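Local atomic coordinates of 6-phosphogluconate dehydrogenase, NAD-binding (Geobacter metallireducens, PDB entry 3PEF), a protein that probably reduces succinic semialdehyde to gamma-hydroxybutyrate with an NADP cofactor, as a member of the beta-hydroxyacid dehydrogenase family. Residues V97-S102 with M170-N175; M176-M181 with K235-D240; K266-A271 with S279-T284. The protein carries 2 engineered substitutions. One frame throughout, in Å; residues are numbered along the deposited sequence.

Contact 1 of 3, residues V97-S102 with M170-N175; sequences VDPATS and MKLVVN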
loop_
_atom_site.group_PDB
_atom_site.type_symbol
_atom_site.label_atom_id
_atom_site.label_comp_id
_atom_site.label_asym_id
_atom_site.label_seq_id
_atom_site.Cartn_x
_atom_site.Cartn_y
_atom_site.Cartn_z
ATOM N N VAL A 97 -5.889 -23.989 1.446
ATOM C CA VAL A 97 -5.878 -24.015 -0.003
ATOM C C VAL A 97 -7.003 -23.102 -0.467
ATOM O O VAL A 97 -7.849 -22.711 0.339
ATOM C CB VAL A 97 -6.124 -25.463 -0.431
ATOM C CG1 VAL A 97 -6.907 -25.546 -1.682
ATOM C CG2 VAL A 97 -4.784 -26.261 -0.472
ATOM N N ASP A 98 -7.005 -22.721 -1.739
ATOM C CA ASP A 98 -8.065 -21.848 -2.241
ATOM C C ASP A 98 -9.303 -22.676 -2.536
ATOM O O ASP A 98 -9.201 -23.879 -2.781
ATOM C CB ASP A 98 -7.619 -21.108 -3.500
ATOM C CG ASP A 98 -7.197 -22.051 -4.614
ATOM O OD1 ASP A 98 -6.194 -22.777 -4.441
ATOM O OD2 ASP A 98 -7.870 -22.071 -5.658
ATOM N N PRO A 99 -10.478 -22.034 -2.517
ATOM C CA PRO A 99 -11.741 -22.736 -2.775
ATOM C C PRO A 99 -11.704 -23.553 -4.061
ATOM O O PRO A 99 -12.207 -24.669 -4.080
ATOM C CB PRO A 99 -12.758 -21.595 -2.942
ATOM C CG PRO A 99 -12.166 -20.440 -2.239
ATOM C CD PRO A 99 -10.668 -20.587 -2.334
ATOM N N ALA A 100 -11.150 -23.013 -5.139
ATOM C CA ALA A 100 -11.250 -23.748 -6.396
ATOM C C ALA A 100 -10.405 -25.024 -6.355
ATOM O O ALA A 100 -10.755 -26.046 -6.962
ATOM C CB ALA A 100 -10.866 -22.869 -7.565
ATOM N N THR A 101 -9.289 -24.982 -5.631
ATOM C CA THR A 101 -8.492 -26.192 -5.477
ATOM C C THR A 101 -9.253 -27.283 -4.728
ATOM O O THR A 101 -9.332 -28.417 -5.190
ATOM C CB THR A 101 -7.180 -25.907 -4.747
ATOM O OG1 THR A 101 -6.371 -25.076 -5.577
ATOM C CG2 THR A 101 -6.452 -27.197 -4.440
ATOM N N SER A 102 -9.824 -26.947 -3.577
ATOM C CA SER A 102 -10.515 -27.970 -2.805
ATOM C C SER A 102 -11.740 -28.509 -3.560
ATOM O O SER A 102 -12.035 -29.702 -3.504
ATOM C CB SER A 102 -10.897 -27.461 -1.420
ATOM O OG SER A 102 -11.867 -26.447 -1.523
ATOM N N MET A 170 -13.521 -19.361 4.490
ATOM C CA MET A 170 -13.480 -18.917 5.874
ATOM C C MET A 170 -12.039 -18.875 6.365
ATOM O O MET A 170 -11.606 -17.911 6.998
ATOM C CB MET A 170 -14.276 -19.866 6.759
ATOM C CG MET A 170 -14.164 -19.524 8.241
ATOM S SD MET A 170 -15.029 -18.006 8.687
ATOM C CE MET A 170 -16.756 -18.473 8.366
ATOM N N LYS A 171 -11.304 -19.946 6.090
ATOM C CA LYS A 171 -9.908 -20.029 6.493
ATOM C C LYS A 171 -9.107 -18.851 5.929
ATOM O O LYS A 171 -8.342 -18.208 6.650
ATOM C CB LYS A 171 -9.293 -21.360 6.044
ATOM C CG LYS A 171 -7.792 -21.461 6.305
ATOM C CD LYS A 171 -7.483 -21.271 7.791
ATOM C CE LYS A 171 -6.004 -21.530 8.030
ATOM N NZ LYS A 171 -5.590 -21.195 9.419
ATOM N N LEU A 172 -9.269 -18.581 4.634
ATOM C CA LEU A 172 -8.530 -17.485 4.004
ATOM C C LEU A 172 -8.902 -16.106 4.581
ATOM O O LEU A 172 -8.043 -15.259 4.808
ATOM C CB LEU A 172 -8.724 -17.521 2.495
ATOM C CG LEU A 172 -8.120 -18.747 1.798
ATOM C CD1 LEU A 172 -8.300 -18.641 0.303
ATOM C CD2 LEU A 172 -6.622 -18.858 2.164
ATOM N N VAL A 173 -10.186 -15.876 4.823
ATOM C CA VAL A 173 -10.601 -14.595 5.384
ATOM C C VAL A 173 -9.970 -14.371 6.739
ATOM O O VAL A 173 -9.382 -13.321 7.023
ATOM C CB VAL A 173 -12.130 -14.547 5.546
ATOM C CG1 VAL A 173 -12.508 -13.501 6.556
ATOM C CG2 VAL A 173 -12.785 -14.296 4.192
ATOM N N VAL A 174 -10.105 -15.375 7.594
ATOM C CA VAL A 174 -9.610 -15.278 8.954
ATOM C C VAL A 174 -8.088 -15.137 9.015
ATOM O O VAL A 174 -7.550 -14.353 9.813
ATOM C CB VAL A 174 -10.107 -16.489 9.774
ATOM C CG1 VAL A 174 -9.323 -16.640 11.050
ATOM C CG2 VAL A 174 -11.622 -16.342 10.043
ATOM N N ASN A 175 -7.382 -15.883 8.173
ATOM C CA ASN A 175 -5.919 -15.751 8.149
ATOM C C ASN A 175 -5.423 -14.437 7.577
ATOM O O ASN A 175 -4.344 -13.954 7.924
ATOM C CB ASN A 175 -5.263 -16.911 7.416
ATOM C CG ASN A 175 -4.765 -17.951 8.371
ATOM O OD1 ASN A 175 -5.428 -18.231 9.373
ATOM N ND2 ASN A 175 -3.581 -18.498 8.109
#
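L172 reaches V97-S102 because its CG stands anti to its own carbonyl carbon (chi1 -66°) and the chain then runs straight on through chi2 (-177°), which carries CD1 out to the bend at D98-P99. That one methyl makes the whole contact. It meets the ring methylene of P99, CD1 to CD at 4.0 Å, and touches backbone on the same bend, lying 4.1 Å from both CA of D98 and O of V97. No hydrogen bond crosses; a branched aliphatic suits a place of purely van der Waals contact.

Its own bonds hold the bend. D98 is the N-cap of helix 99-111: its OD1 accepts from T101 OG1 at 2.6 Å, while OD2 takes a weak capping bond from T101 N. P99 suits the first turn, where no backbone N-H is needed for a helical bond.

One residue before L172, K171 turns its end away from this bend, and its NZ donates to N175 OD1 at 3.0 Å from above the amide plane (46° out of it). V121 O and a glycerol molecule also bind NZ, and the cofactor touches this lysine, consistent with its predicted active-site role.

Around the contact, V97 and D98 lean on P68 of helix 68-76, L172 packs on L243 of helix 234-251, and M170, V173 and V174 face a second subunit. Helix 99-111 of the Rossmann-type domain thus abuts the long helix 166-194.

Contact 2 of 3, residues M176-M181 with K235-D240; sequences MVMGGM and KHMQKD. With NAP (NADP nicotinamide-adenine-dinucleotide phosphate), chain I.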
loop_
_atom_site.group_PDB
_atom_site.type_symbol
_atom_site.label_atom_id
_atom_site.label_comp_id
_atom_site.label_asym_id
_atom_site.label_seq_id
_atom_site.Cartn_x
_atom_site.Cartn_y
_atom_site.Cartn_z
ATOM N N MET A 176 -6.216 -13.870 6.679
ATOM C CA MET A 176 -5.871 -12.591 6.091
ATOM C C MET A 176 -5.834 -11.509 7.163
ATOM O O MET A 176 -4.896 -10.717 7.211
ATOM C CB MET A 176 -6.874 -12.195 5.014
ATOM C CG MET A 176 -6.422 -10.963 4.243
ATOM S SD MET A 176 -7.722 -10.402 3.117
ATOM C CE MET A 176 -8.858 -9.656 4.290
ATOM N N VAL A 177 -6.859 -11.488 8.014
ATOM C CA VAL A 177 -6.921 -10.555 9.139
ATOM C C VAL A 177 -5.747 -10.762 10.094
ATOM O O VAL A 177 -5.121 -9.813 10.545
ATOM C CB VAL A 177 -8.235 -10.735 9.926
ATOM C CG1 VAL A 177 -8.206 -9.893 11.186
ATOM C CG2 VAL A 177 -9.423 -10.342 9.051
ATOM N N MET A 178 -5.450 -12.020 10.387
ATOM C CA MET A 178 -4.331 -12.355 11.258
ATOM C C MET A 178 -2.979 -11.896 10.688
ATOM O O MET A 178 -2.112 -11.431 11.429
ATOM C CB MET A 178 -4.299 -13.854 11.528
ATOM C CG MET A 178 -3.245 -14.268 12.575
ATOM S SD MET A 178 -3.025 -16.053 12.704
ATOM C CE MET A 178 -2.329 -16.418 11.079
ATOM N N GLY A 179 -2.808 -12.024 9.375
ATOM C CA GLY A 179 -1.580 -11.590 8.732
ATOM C C GLY A 179 -1.418 -10.079 8.778
ATOM O O GLY A 179 -0.341 -9.572 9.098
ATOM N N GLY A 180 -2.482 -9.350 8.439
ATOM C CA GLY A 180 -2.452 -7.903 8.524
ATOM C C GLY A 180 -2.210 -7.441 9.947
ATOM O O GLY A 180 -1.420 -6.518 10.190
ATOM N N MET A 181 -2.873 -8.073 10.914
ATOM C CA MET A 181 -2.660 -7.617 12.284
ATOM C C MET A 181 -1.245 -7.890 12.800
ATOM O O MET A 181 -0.695 -7.062 13.516
ATOM C CB MET A 181 -3.795 -7.993 13.264
ATOM C CG MET A 181 -3.943 -9.426 13.654
ATOM S SD MET A 181 -5.582 -9.675 14.440
ATOM C CE MET A 181 -5.226 -9.264 16.150
ATOM N N LYS A 235 6.668 -18.629 5.404
ATOM C CA LYS A 235 6.330 -18.877 4.002
ATOM C C LYS A 235 4.851 -19.247 3.846
ATOM O O LYS A 235 4.223 -18.891 2.844
ATOM C CB LYS A 235 7.222 -19.964 3.394
ATOM C CG LYS A 235 7.104 -21.335 4.077
ATOM C CD LYS A 235 8.208 -22.303 3.574
ATOM C CE LYS A 235 8.043 -23.696 4.230
ATOM N NZ LYS A 235 9.142 -24.643 3.888
ATOM N N HIS A 236 4.291 -19.954 4.834
ATOM C CA HIS A 236 2.880 -20.348 4.774
ATOM C C HIS A 236 1.939 -19.176 5.031
ATOM O O HIS A 236 0.857 -19.102 4.423
ATOM C CB HIS A 236 2.558 -21.525 5.709
ATOM C CG HIS A 236 3.341 -22.765 5.398
ATOM N ND1 HIS A 236 3.705 -23.112 4.112
ATOM C CD2 HIS A 236 3.837 -23.733 6.201
ATOM C CE1 HIS A 236 4.395 -24.237 4.138
ATOM N NE2 HIS A 236 4.481 -24.642 5.394
ATOM N N MET A 237 2.315 -18.288 5.947
ATOM C CA MET A 237 1.533 -17.052 6.166
ATOM C C MET A 237 1.448 -16.298 4.845
ATOM O O MET A 237 0.378 -15.830 4.430
ATOM C CB MET A 237 2.190 -16.156 7.227
ATOM C CG MET A 237 1.517 -14.792 7.421
ATOM S SD MET A 237 -0.104 -14.882 8.255
ATOM C CE MET A 237 -1.229 -15.040 6.910
ATOM N N GLN A 238 2.585 -16.189 4.171
ATOM C CA GLN A 238 2.630 -15.420 2.922
ATOM C C GLN A 238 1.778 -16.083 1.840
ATOM O O GLN A 238 1.120 -15.404 1.064
ATOM C CB GLN A 238 4.081 -15.243 2.440
ATOM C CG GLN A 238 4.261 -14.186 1.338
ATOM C CD GLN A 238 4.151 -14.772 -0.059
ATOM O OE1 GLN A 238 4.889 -15.680 -0.418
ATOM N NE2 GLN A 238 3.232 -14.252 -0.849
ATOM N N LYS A 239 1.821 -17.413 1.782
ATOM C CA LYS A 239 1.013 -18.174 0.841
ATOM C C LYS A 239 -0.483 -17.911 1.105
ATOM O O LYS A 239 -1.271 -17.769 0.175
ATOM C CB LYS A 239 1.330 -19.680 0.953
ATOM C CG LYS A 239 0.366 -20.600 0.178
ATOM C CD LYS A 239 -0.773 -21.140 1.050
ATOM C CE LYS A 239 -0.244 -22.005 2.174
ATOM N NZ LYS A 239 -1.306 -22.620 3.016
ATOM N N ASP A 240 -0.862 -17.839 2.376
ATOM C CA ASP A 240 -2.257 -17.583 2.736
ATOM C C ASP A 240 -2.689 -16.191 2.280
ATOM O O ASP A 240 -3.780 -16.020 1.754
ATOM C CB ASP A 240 -2.489 -17.749 4.242
ATOM C CG ASP A 240 -2.499 -19.219 4.691
ATOM O OD1 ASP A 240 -2.391 -20.146 3.848
ATOM O OD2 ASP A 240 -2.611 -19.448 5.913
HETATM P PA NAP I . 4.963 -27.762 7.190
HETATM O O1A NAP I . 5.897 -27.031 6.305
HETATM O O2A NAP I . 5.526 -28.183 8.486
HETATM O O5B NAP I . 4.378 -29.045 6.431
HETATM C C5B NAP I . 4.094 -28.999 5.059
HETATM C C4B NAP I . 3.718 -30.410 4.644
HETATM O O4B NAP I . 3.385 -30.396 3.273
HETATM C C3B NAP I . 4.897 -31.367 4.798
HETATM O O3B NAP I . 4.340 -32.602 5.182
HETATM C C2B NAP I . 5.425 -31.469 3.382
HETATM O O2B NAP I . 6.106 -32.660 3.084
HETATM C C1B NAP I . 4.116 -31.405 2.619
HETATM N N9A NAP I . 4.344 -31.098 1.200
HETATM C C8A NAP I . 4.769 -29.899 0.681
HETATM N N7A NAP I . 4.867 -30.031 -0.662
HETATM C C5A NAP I . 4.524 -31.291 -0.997
HETATM C C6A NAP I . 4.440 -31.930 -2.223
HETATM N N6A NAP I . 4.747 -31.274 -3.334
HETATM N N1A NAP I . 4.057 -33.243 -2.270
HETATM C C2A NAP I . 3.740 -33.917 -1.103
HETATM N N3A NAP I . 3.816 -33.270 0.116
HETATM C C4A NAP I . 4.195 -31.976 0.163
HETATM O O3 NAP I . 3.726 -26.791 7.431
HETATM P PN NAP I . 2.447 -26.958 8.349
HETATM O O1N NAP I . 2.336 -25.794 9.244
HETATM O O2N NAP I . 2.378 -28.314 8.932
HETATM O O5D NAP I . 1.414 -26.792 7.124
HETATM C C5D NAP I . 0.418 -27.721 6.788
HETATM C C4D NAP I . -0.823 -26.913 6.410
HETATM O O4D NAP I . -1.468 -26.383 7.543
HETATM C C3D NAP I . -0.477 -25.695 5.579
HETATM O O3D NAP I . -1.515 -25.586 4.629
HETATM C C2D NAP I . -0.501 -24.538 6.565
HETATM O O2D NAP I . -0.821 -23.341 5.912
HETATM C C1D NAP I . -1.638 -24.981 7.452
HETATM N N1N NAP I . -1.700 -24.444 8.829
HETATM C C2N NAP I . -0.562 -24.227 9.549
HETATM C C3N NAP I . -0.637 -23.772 10.863
HETATM C C7N NAP I . 0.614 -23.586 11.668
HETATM O O7N NAP I . 0.537 -22.727 12.752
HETATM N N7N NAP I . 1.775 -24.190 11.364
HETATM C C4N NAP I . -1.881 -23.534 11.458
HETATM C C5N NAP I . -3.036 -23.788 10.722
HETATM C C6N NAP I . -2.938 -24.258 9.412
HETATM P P2B NAP I . 7.681 -32.850 3.457
HETATM O O1X NAP I . 8.180 -33.965 2.549
HETATM O O2X NAP I . 8.394 -31.564 3.190
HETATM O O3X NAP I . 7.818 -33.207 4.911
#
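M237 lays its thioether over G179 and beside M178, joining helices 166-194 and 234-251 in the all-helical C-terminal half typical of beta-hydroxyacid dehydrogenases. Its CG is anti to the backbone N (chi1 174°), and bends at chi2 and chi3 fold the end of the chain over the glycine, bringing SD to 3.6 Å from G179 CA. The glycine has no CB where M237 CE lies, so the two helices can come this close. M178 comes in obliquely, its bent tip placing CE 3.9 Å from M237 SD; two flexible, unbranched thioethers adapt easily to such a crossing.

Away from this greasy face, helix 234-251 grips NADP. K239 NZ binds the nicotinamide-ribose hydroxyl O2D at 3.0 Å and, weakly, O3D. The same ammonium forms a salt bridge with D240 OD1 at 2.8 Å, approached nearly head-on along its C-O bond, and also donates to T96 O. A methionine in place of K239 would probably leave the D240 carboxylate without its charged mate and the ribose hydroxyl O2D without this donor.

One turn closer to the pyrophosphate, H236 carries K235 CG over the rim of one ring face, 3.8 Å above the plane. The imidazole points its edge at the phosphate: NE2 donates to NAP O1A in the ring plane, at 2.9 Å and an almost straight 177°.

Contact 3 of 3, residues K266-A271 with S279-T284; sequences KGARAA and SAIFKT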
loop_
_atom_site.group_PDB
_atom_site.type_symbol
_atom_site.label_atom_id
_atom_site.label_comp_id
_atom_site.label_asym_id
_atom_site.label_seq_id
_atom_site.Cartn_x
_atom_site.Cartn_y
_atom_site.Cartn_z
ATOM N N LYS A 266 6.323 -11.082 1.750
ATOM C CA LYS A 266 7.233 -11.460 0.663
ATOM C C LYS A 266 8.627 -10.923 0.933
ATOM O O LYS A 266 9.631 -11.581 0.628
ATOM C CB LYS A 266 6.746 -10.938 -0.694
ATOM C CG LYS A 266 5.559 -11.685 -1.314
ATOM C CD LYS A 266 5.085 -10.969 -2.597
ATOM C CE LYS A 266 3.804 -11.586 -3.152
ATOM N NZ LYS A 266 3.318 -10.903 -4.419
ATOM N N GLY A 267 8.686 -9.718 1.489
ATOM C CA GLY A 267 9.962 -9.108 1.809
ATOM C C GLY A 267 10.684 -9.945 2.851
ATOM O O GLY A 267 11.893 -10.198 2.750
ATOM N N ALA A 268 9.940 -10.383 3.859
ATOM C CA ALA A 268 10.509 -11.261 4.868
ATOM C C ALA A 268 11.014 -12.575 4.266
ATOM O O ALA A 268 12.048 -13.083 4.690
ATOM C CB ALA A 268 9.513 -11.521 6.009
ATOM N N ARG A 269 10.305 -13.138 3.289
ATOM C CA ARG A 269 10.809 -14.363 2.647
ATOM C C ARG A 269 12.113 -14.091 1.938
ATOM O O ARG A 269 13.015 -14.930 1.949
ATOM C CB ARG A 269 9.830 -14.933 1.622
ATOM C CG ARG A 269 8.574 -15.488 2.213
ATOM C CD ARG A 269 7.761 -16.175 1.156
ATOM N NE ARG A 269 8.337 -17.464 0.791
ATOM C CZ ARG A 269 7.723 -18.341 0.004
ATOM N NH1 ARG A 269 6.518 -18.062 -0.484
ATOM N NH2 ARG A 269 8.294 -19.500 -0.286
ATOM N N ALA A 270 12.189 -12.922 1.302
ATOM C CA ALA A 270 13.357 -12.547 0.523
ATOM C C ALA A 270 14.559 -12.312 1.422
ATOM O O ALA A 270 15.692 -12.526 0.995
ATOM C CB ALA A 270 13.073 -11.310 -0.363
ATOM N N ALA A 271 14.319 -11.889 2.664
ATOM C CA ALA A 271 15.413 -11.715 3.624
ATOM C C ALA A 271 15.836 -13.042 4.268
ATOM O O ALA A 271 16.729 -13.073 5.119
ATOM C CB ALA A 271 15.059 -10.689 4.679
ATOM N N SER A 279 6.024 -14.377 12.807
ATOM C CA SER A 279 6.362 -13.163 13.549
ATOM C C SER A 279 7.748 -12.643 13.182
ATOM O O SER A 279 8.093 -11.520 13.534
ATOM C CB SER A 279 6.275 -13.385 15.062
ATOM O OG SER A 279 7.011 -14.535 15.439
ATOM N N ALA A 280 8.538 -13.450 12.471
ATOM C CA ALA A 280 9.844 -12.987 12.000
ATOM C C ALA A 280 9.757 -11.788 11.050
ATOM O O ALA A 280 10.762 -11.128 10.774
ATOM C CB ALA A 280 10.657 -14.149 11.363
ATOM N N ILE A 281 8.559 -11.500 10.541
ATOM C CA ILE A 281 8.387 -10.303 9.723
ATOM C C ILE A 281 8.903 -9.075 10.487
ATOM O O ILE A 281 9.347 -8.093 9.884
ATOM C CB ILE A 281 6.910 -10.104 9.256
ATOM C CG1 ILE A 281 6.829 -8.998 8.204
ATOM C CG2 ILE A 281 5.992 -9.864 10.441
ATOM C CD1 ILE A 281 5.412 -8.628 7.744
ATOM N N PHE A 282 8.867 -9.129 11.815
ATOM C CA PHE A 282 9.410 -8.037 12.628
ATOM C C PHE A 282 10.843 -7.652 12.256
ATOM O O PHE A 282 11.229 -6.484 12.367
ATOM C CB PHE A 282 9.382 -8.394 14.114
ATOM C CG PHE A 282 10.042 -7.363 14.995
ATOM C CD1 PHE A 282 9.350 -6.218 15.392
ATOM C CD2 PHE A 282 11.348 -7.535 15.435
ATOM C CE1 PHE A 282 9.951 -5.260 16.215
ATOM C CE2 PHE A 282 11.957 -6.583 16.259
ATOM C CZ PHE A 282 11.258 -5.444 16.649
ATOM N N LYS A 283 11.635 -8.636 11.842
ATOM C CA LYS A 283 13.057 -8.407 11.576
ATOM C C LYS A 283 13.317 -7.595 10.312
ATOM O O LYS A 283 14.391 -7.021 10.150
ATOM C CB LYS A 283 13.837 -9.733 11.553
ATOM C CG LYS A 283 14.021 -10.328 12.935
ATOM C CD LYS A 283 15.012 -11.493 12.928
ATOM C CE LYS A 283 14.417 -12.751 12.308
ATOM N NZ LYS A 283 15.472 -13.782 12.078
ATOM N N THR A 284 12.331 -7.540 9.420
ATOM C CA THR A 284 12.437 -6.687 8.246
ATOM C C THR A 284 12.183 -5.223 8.617
ATOM O O THR A 284 12.485 -4.324 7.833
ATOM C CB THR A 284 11.414 -7.092 7.170
ATOM O OG1 THR A 284 10.090 -6.799 7.638
ATOM C CG2 THR A 284 11.515 -8.572 6.861
#
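The C-terminal tail folds back on the end of helix 256-270, where I281 and T284 settle against A268. Segment 279-284 is wound in tight turns, with N-H groups of F282, K283 and T284 bonded to the carbonyl three residues earlier, and T284 faces the helix one turn after I281. T284 brings its methyl down on the helix: CG2 lies 3.5 Å from A268 CA, tighter than usual for carbons, and 3.7 Å from A268 CB. I281 joins through CA, 4.1 Å from A268 CB, and through CG1, 4.3 Å from the same methyl. Alanine's short side chain suits this spot, where CA of A268 and CA of I281 are 5.4 Å apart.

The threonine is turned by its other branch. OG1 sits between the backbone N and the carbonyl carbon (chi1 68°) and donates to I281 O at 2.7 Å, in the carbonyl plane. That oxygen also takes T284 N, so two donors hold it; the OG1 bond favours the rotation that presents CG2 to A268.

Beyond the pair, A268 also leans on L234 of helix 234-251, I281 reaches L264 and F265 of helix 256-270 and C186 of helix 166-194, and K266 and A270 pack against a third subunit.

Contacts 1 and 2 are buried near the middle of the chain and share helix 166-194, which meets the Rossmann-type half through contact 1 and helix 234-251 through contact 2; a weak hydrogen bond from N175 to D240 joins them. Contact 3 lies farther out, partly buried, its centre about 23 Å from that of contact 1. It is tied to contact 2 by a probable hydrogen bond between Q238 OE1 and R269 NH1. All three interfaces are apolar. They differ in what flanks them: a predicted active-site lysine beside contact 1, cofactor-binding polar groups on one helix of contact 2, and in contact 3, away from the annotated sites, a local chain reversal.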